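Long-range contact in prolyl-tRNA synthetase (Naegleria fowleri, PDB 6UYH), which probably attaches proline to its cognate tRNA in an ATP-dependent reaction, as a class II aminoacyl-tRNA synthetase: residues P292-P304 against L326-R338. Residues are numbered along the deposited sequence; the frame is centred on the assembly and turned at random.
Sequences PPRVAFCQVVVIP and LEKAGIRVKLDDR. With EDO (1,2-ethanediol), chain R; EDO (1,2-ethanediol), chain Q; SO4 (sulfate ion), chain X.
Strands 300-304 and 333-335 pair in parallel, V300 beside V333 and V302 beside L335, at one border of the five-stranded mixed sheet in the anticodon-binding region; R332 ties on the loop before 300-304. The ladder runs from V300 N to R332 O, K334 N to V300 O, V302 N to K334 O (2.8 Å) and D336 N to V302 O. R332 O also accepts from Q299 N (2.7 Å), so two successive amides hold it. In return, R332 N meets a lone pair of Q299 OE1 in the carbonyl plane, 2.9 Å away and nearly straight (165°). The Q299 amide lies over one face of the R332 guanidinium, the planes 22° apart, while Q299 NE2 donates to P293 O. Bent at chi3 (-62°), R332 turns its side edge to A296 O, which receives NE at 2.7 Å and NH2 at 2.9 Å. On the sheet face carrying V300, V302 and V333, V300 CG2 packs on I331 CG2 (3.8 Å) and V300 CG1 on L326 CD1, with I394 of helix 391-415 against all three. G330 ends helix 313-328 in a Schellman motif before strand 333-335: a right-handed beta-alpha-beta crossover, as in the alpha/beta anticodon-binding domain of class IIa synthetases.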
loop_
_atom_site.group_PDB
_atom_site.type_symbol
_atom_site.label_atom_id
_atom_site.label_comp_id
_atom_site.label_asym_id
_atom_site.label_seq_id
_atom_site.Cartn_x
_atom_site.Cartn_y
_atom_site.Cartn_z
ATOM N N PRO A 292 -6.714 -9.593 18.932
ATOM C CA PRO A 292 -7.306 -10.786 18.330
ATOM C C PRO A 292 -6.230 -11.584 17.617
ATOM O O PRO A 292 -5.415 -11.003 16.884
ATOM C CB PRO A 292 -8.330 -10.216 17.330
ATOM C CG PRO A 292 -8.534 -8.785 17.735
ATOM C CD PRO A 292 -7.219 -8.354 18.323
ATOM N N PRO A 293 -6.168 -12.898 17.838
ATOM C CA PRO A 293 -5.027 -13.682 17.330
ATOM C C PRO A 293 -4.756 -13.541 15.834
ATOM O O PRO A 293 -3.592 -13.595 15.423
ATOM C CB PRO A 293 -5.416 -15.120 17.701
ATOM C CG PRO A 293 -6.228 -14.959 18.955
ATOM C CD PRO A 293 -6.992 -13.662 18.793
ATOM N N ARG A 294 -5.777 -13.352 15.003
ATOM C CA ARG A 294 -5.535 -13.334 13.567
ATOM C C ARG A 294 -4.907 -12.036 13.072
ATOM O O ARG A 294 -4.460 -11.984 11.918
ATOM C CB ARG A 294 -6.840 -13.629 12.822
ATOM C CG ARG A 294 -7.243 -15.100 12.976
ATOM C CD ARG A 294 -8.737 -15.352 12.825
ATOM N NE ARG A 294 -9.139 -16.579 13.512
ATOM C CZ ARG A 294 -10.398 -16.988 13.648
ATOM N NH1 ARG A 294 -11.390 -16.260 13.138
ATOM N NH2 ARG A 294 -10.667 -18.119 14.295
ATOM N N VAL A 295 -4.844 -10.992 13.897
ATOM C CA VAL A 295 -4.135 -9.781 13.509
ATOM C C VAL A 295 -3.004 -9.444 14.472
ATOM O O VAL A 295 -2.455 -8.347 14.411
ATOM C CB VAL A 295 -5.094 -8.584 13.351
ATOM C CG1 VAL A 295 -6.156 -8.891 12.294
ATOM C CG2 VAL A 295 -5.742 -8.221 14.688
ATOM N N ALA A 296 -2.625 -10.377 15.343
ATOM C CA ALA A 296 -1.590 -10.116 16.340
ATOM C C ALA A 296 -0.205 -10.254 15.717
ATOM O O ALA A 296 0.131 -11.325 15.206
ATOM C CB ALA A 296 -1.741 -11.081 17.515
ATOM N N PHE A 297 0.612 -9.194 15.816
ATOM C CA PHE A 297 1.971 -9.232 15.269
ATOM C C PHE A 297 2.746 -10.418 15.824
ATOM O O PHE A 297 3.574 -11.022 15.127
ATOM C CB PHE A 297 2.704 -7.921 15.583
ATOM C CG PHE A 297 3.114 -7.798 17.016
ATOM C CD1 PHE A 297 4.398 -8.121 17.417
ATOM C CD2 PHE A 297 2.192 -7.398 17.976
ATOM C CE1 PHE A 297 4.767 -8.040 18.752
ATOM C CE2 PHE A 297 2.548 -7.313 19.319
ATOM C CZ PHE A 297 3.840 -7.637 19.710
ATOM N N CYS A 298 2.506 -10.746 17.091
ATOM C CA CYS A 298 3.026 -11.949 17.722
ATOM C C CYS A 298 1.843 -12.653 18.367
ATOM O O CYS A 298 1.127 -12.047 19.174
ATOM C CB CYS A 298 4.098 -11.614 18.765
ATOM S SG CYS A 298 4.619 -13.014 19.790
ATOM N N GLN A 299 1.622 -13.912 18.002
ATOM C CA GLN A 299 0.495 -14.644 18.573
ATOM C C GLN A 299 0.854 -15.360 19.865
ATOM O O GLN A 299 0.013 -15.471 20.765
ATOM C CB GLN A 299 -0.039 -15.653 17.561
ATOM C CG GLN A 299 -0.569 -15.006 16.289
ATOM C CD GLN A 299 -0.826 -16.034 15.219
ATOM O OE1 GLN A 299 0.083 -16.759 14.814
ATOM N NE2 GLN A 299 -2.071 -16.120 14.765
ATOM N N VAL A 300 2.081 -15.864 19.968
ATOM C CA VAL A 300 2.519 -16.651 21.116
ATOM C C VAL A 300 3.913 -16.183 21.495
ATOM O O VAL A 300 4.795 -16.110 20.636
ATOM C CB VAL A 300 2.537 -18.166 20.816
ATOM C CG1 VAL A 300 2.967 -18.948 22.058
ATOM C CG2 VAL A 300 1.181 -18.645 20.314
ATOM N N VAL A 301 4.118 -15.857 22.769
ATOM C CA VAL A 301 5.450 -15.560 23.290
ATOM C C VAL A 301 5.850 -16.686 24.234
ATOM O O VAL A 301 5.063 -17.092 25.099
ATOM C CB VAL A 301 5.508 -14.182 23.983
ATOM C CG1 VAL A 301 4.529 -14.090 25.160
ATOM C CG2 VAL A 301 6.944 -13.862 24.422
ATOM N N VAL A 302 7.060 -17.215 24.044
ATOM C CA VAL A 302 7.587 -18.307 24.857
ATOM C C VAL A 302 8.603 -17.726 25.827
ATOM O O VAL A 302 9.526 -17.013 25.416
ATOM C CB VAL A 302 8.225 -19.404 23.984
ATOM C CG1 VAL A 302 8.648 -20.598 24.844
ATOM C CG2 VAL A 302 7.271 -19.851 22.892
ATOM N N ILE A 303 8.433 -18.014 27.112
ATOM C CA ILE A 303 9.319 -17.443 28.123
ATOM C C ILE A 303 9.924 -18.554 28.975
ATOM O O ILE A 303 9.203 -19.235 29.716
ATOM C CB ILE A 303 8.579 -16.415 28.991
ATOM C CG1 ILE A 303 7.947 -15.333 28.109
ATOM C CG2 ILE A 303 9.525 -15.791 30.007
ATOM C CD1 ILE A 303 7.283 -14.216 28.878
ATOM N N PRO A 304 11.234 -18.781 28.894
ATOM C CA PRO A 304 11.872 -19.730 29.813
ATOM C C PRO A 304 12.126 -19.062 31.156
ATOM O O PRO A 304 12.610 -17.930 31.219
ATOM C CB PRO A 304 13.182 -20.084 29.102
ATOM C CG PRO A 304 13.504 -18.868 28.298
ATOM C CD PRO A 304 12.180 -18.244 27.900
ATOM N N LEU A 326 6.229 -24.352 16.679
ATOM C CA LEU A 326 5.200 -23.360 16.392
ATOM C C LEU A 326 5.551 -22.542 15.156
ATOM O O LEU A 326 4.682 -22.268 14.319
ATOM C CB LEU A 326 4.995 -22.451 17.604
ATOM C CG LEU A 326 4.589 -23.116 18.925
ATOM C CD1 LEU A 326 4.284 -22.043 19.951
ATOM C CD2 LEU A 326 3.393 -24.027 18.743
ATOM N N GLU A 327 6.822 -22.149 15.017
ATOM C CA GLU A 327 7.232 -21.390 13.839
ATOM C C GLU A 327 7.025 -22.192 12.561
ATOM O O GLU A 327 6.581 -21.645 11.543
ATOM C CB GLU A 327 8.695 -20.966 13.960
ATOM C CG GLU A 327 9.157 -20.106 12.795
ATOM C CD GLU A 327 10.663 -20.060 12.655
ATOM O OE1 GLU A 327 11.337 -21.026 13.079
ATOM O OE2 GLU A 327 11.177 -19.055 12.118
ATOM N N LYS A 328 7.353 -23.487 12.594
ATOM C CA LYS A 328 7.164 -24.339 11.425
ATOM C C LYS A 328 5.693 -24.462 11.058
ATOM O O LYS A 328 5.358 -24.625 9.880
ATOM C CB LYS A 328 7.768 -25.723 11.681
ATOM N N ALA A 329 4.804 -24.374 12.049
ATOM C CA ALA A 329 3.367 -24.430 11.824
ATOM C C ALA A 329 2.787 -23.101 11.375
ATOM O O ALA A 329 1.573 -23.011 11.176
ATOM C CB ALA A 329 2.650 -24.898 13.093
ATOM N N GLY A 330 3.612 -22.075 11.205
ATOM C CA GLY A 330 3.137 -20.799 10.724
ATOM C C GLY A 330 2.585 -19.886 11.789
ATOM O O GLY A 330 1.951 -18.883 11.453
ATOM N N ILE A 331 2.799 -20.205 13.057
ATOM C CA ILE A 331 2.376 -19.343 14.154
ATOM C C ILE A 331 3.431 -18.260 14.350
ATOM O O ILE A 331 4.636 -18.541 14.338
ATOM C CB ILE A 331 2.169 -20.174 15.432
ATOM C CG1 ILE A 331 1.066 -21.219 15.208
ATOM C CG2 ILE A 331 1.879 -19.280 16.637
ATOM C CD1 ILE A 331 0.978 -22.289 16.289
ATOM N N ARG A 332 2.985 -17.013 14.511
ATOM C CA ARG A 332 3.909 -15.907 14.752
ATOM C C ARG A 332 4.341 -15.972 16.211
ATOM O O ARG A 332 3.592 -15.605 17.116
ATOM C CB ARG A 332 3.258 -14.580 14.389
ATOM C CG ARG A 332 2.933 -14.491 12.905
ATOM C CD ARG A 332 2.300 -13.154 12.505
ATOM N NE ARG A 332 1.011 -12.894 13.151
ATOM C CZ ARG A 332 -0.151 -13.419 12.766
ATOM N NH1 ARG A 332 -0.198 -14.259 11.739
ATOM N NH2 ARG A 332 -1.272 -13.107 13.411
ATOM N N VAL A 333 5.555 -16.460 16.446
ATOM C CA VAL A 333 6.005 -16.821 17.783
ATOM C C VAL A 333 7.282 -16.056 18.086
ATOM O O VAL A 333 8.101 -15.816 17.191
ATOM C CB VAL A 333 6.220 -18.349 17.918
ATOM C CG1 VAL A 333 7.188 -18.864 16.854
ATOM C CG2 VAL A 333 6.715 -18.722 19.310
ATOM N N LYS A 334 7.436 -15.651 19.342
ATOM C CA LYS A 334 8.661 -15.037 19.826
ATOM C C LYS A 334 9.196 -15.820 21.014
ATOM O O LYS A 334 8.435 -16.403 21.788
ATOM C CB LYS A 334 8.434 -13.577 20.221
ATOM C CG LYS A 334 8.295 -12.657 19.024
ATOM C CD LYS A 334 8.382 -11.194 19.415
ATOM C CE LYS A 334 8.376 -10.309 18.179
ATOM N NZ LYS A 334 9.403 -10.746 17.189
ATOM N N LEU A 335 10.518 -15.838 21.141
ATOM C CA LEU A 335 11.205 -16.467 22.261
ATOM C C LEU A 335 11.894 -15.365 23.057
ATOM O O LEU A 335 12.878 -14.782 22.593
ATOM C CB LEU A 335 12.194 -17.517 21.753
ATOM C CG LEU A 335 13.297 -18.071 22.656
ATOM C CD1 LEU A 335 12.796 -18.349 24.056
ATOM C CD2 LEU A 335 13.862 -19.340 22.041
ATOM N N ASP A 336 11.374 -15.071 24.245
ATOM C CA ASP A 336 11.921 -14.000 25.079
ATOM C C ASP A 336 12.837 -14.625 26.128
ATOM O O ASP A 336 12.426 -14.911 27.252
ATOM C CB ASP A 336 10.814 -13.171 25.718
ATOM C CG ASP A 336 11.352 -11.952 26.453
ATOM O OD1 ASP A 336 12.594 -11.791 26.540
ATOM O OD2 ASP A 336 10.536 -11.148 26.945
ATOM N N ASP A 337 14.101 -14.815 25.755
ATOM C CA ASP A 337 15.119 -15.301 26.677
ATOM C C ASP A 337 16.060 -14.191 27.131
ATOM O O ASP A 337 17.241 -14.446 27.384
ATOM C CB ASP A 337 15.903 -16.447 26.040
ATOM C CG ASP A 337 16.539 -16.061 24.721
ATOM O OD1 ASP A 337 16.297 -14.934 24.235
ATOM O OD2 ASP A 337 17.290 -16.891 24.167
ATOM N N ARG A 338 15.558 -12.961 27.231
ATOM C CA ARG A 338 16.357 -11.851 27.735
ATOM C C ARG A 338 16.839 -12.143 29.149
ATOM O O ARG A 338 16.066 -12.584 30.005
ATOM C CB ARG A 338 15.543 -10.560 27.711
ATOM C CG ARG A 338 15.362 -9.973 26.324
ATOM C CD ARG A 338 14.530 -8.697 26.374
ATOM N NE ARG A 338 13.108 -8.971 26.543
ATOM C CZ ARG A 338 12.160 -8.038 26.519
ATOM N NH1 ARG A 338 12.489 -6.767 26.344
ATOM N NH2 ARG A 338 10.882 -8.372 26.669
HETATM C C1 EDO R . -1.236 -19.508 12.477
HETATM O O1 EDO R . -2.152 -20.228 11.644
HETATM C C2 EDO R . -1.409 -18.018 12.219
HETATM O O2 EDO R . -2.770 -17.652 12.483
HETATM C C1 EDO Q . -5.574 -18.137 14.585
HETATM O O1 EDO Q . -6.752 -18.551 13.884
HETATM C C2 EDO Q . -4.732 -19.371 14.886
HETATM O O2 EDO Q . -4.603 -20.159 13.700
HETATM S S SO4 X . 14.818 -4.064 26.742
HETATM O O1 SO4 X . 15.387 -3.475 25.535
HETATM O O2 SO4 X . 13.364 -4.105 26.613
HETATM O O3 SO4 X . 15.174 -3.253 27.903
HETATM O O4 SO4 X . 15.342 -5.417 26.909
HETATM O O HOH W 1 -3.039 -15.151 11.650
#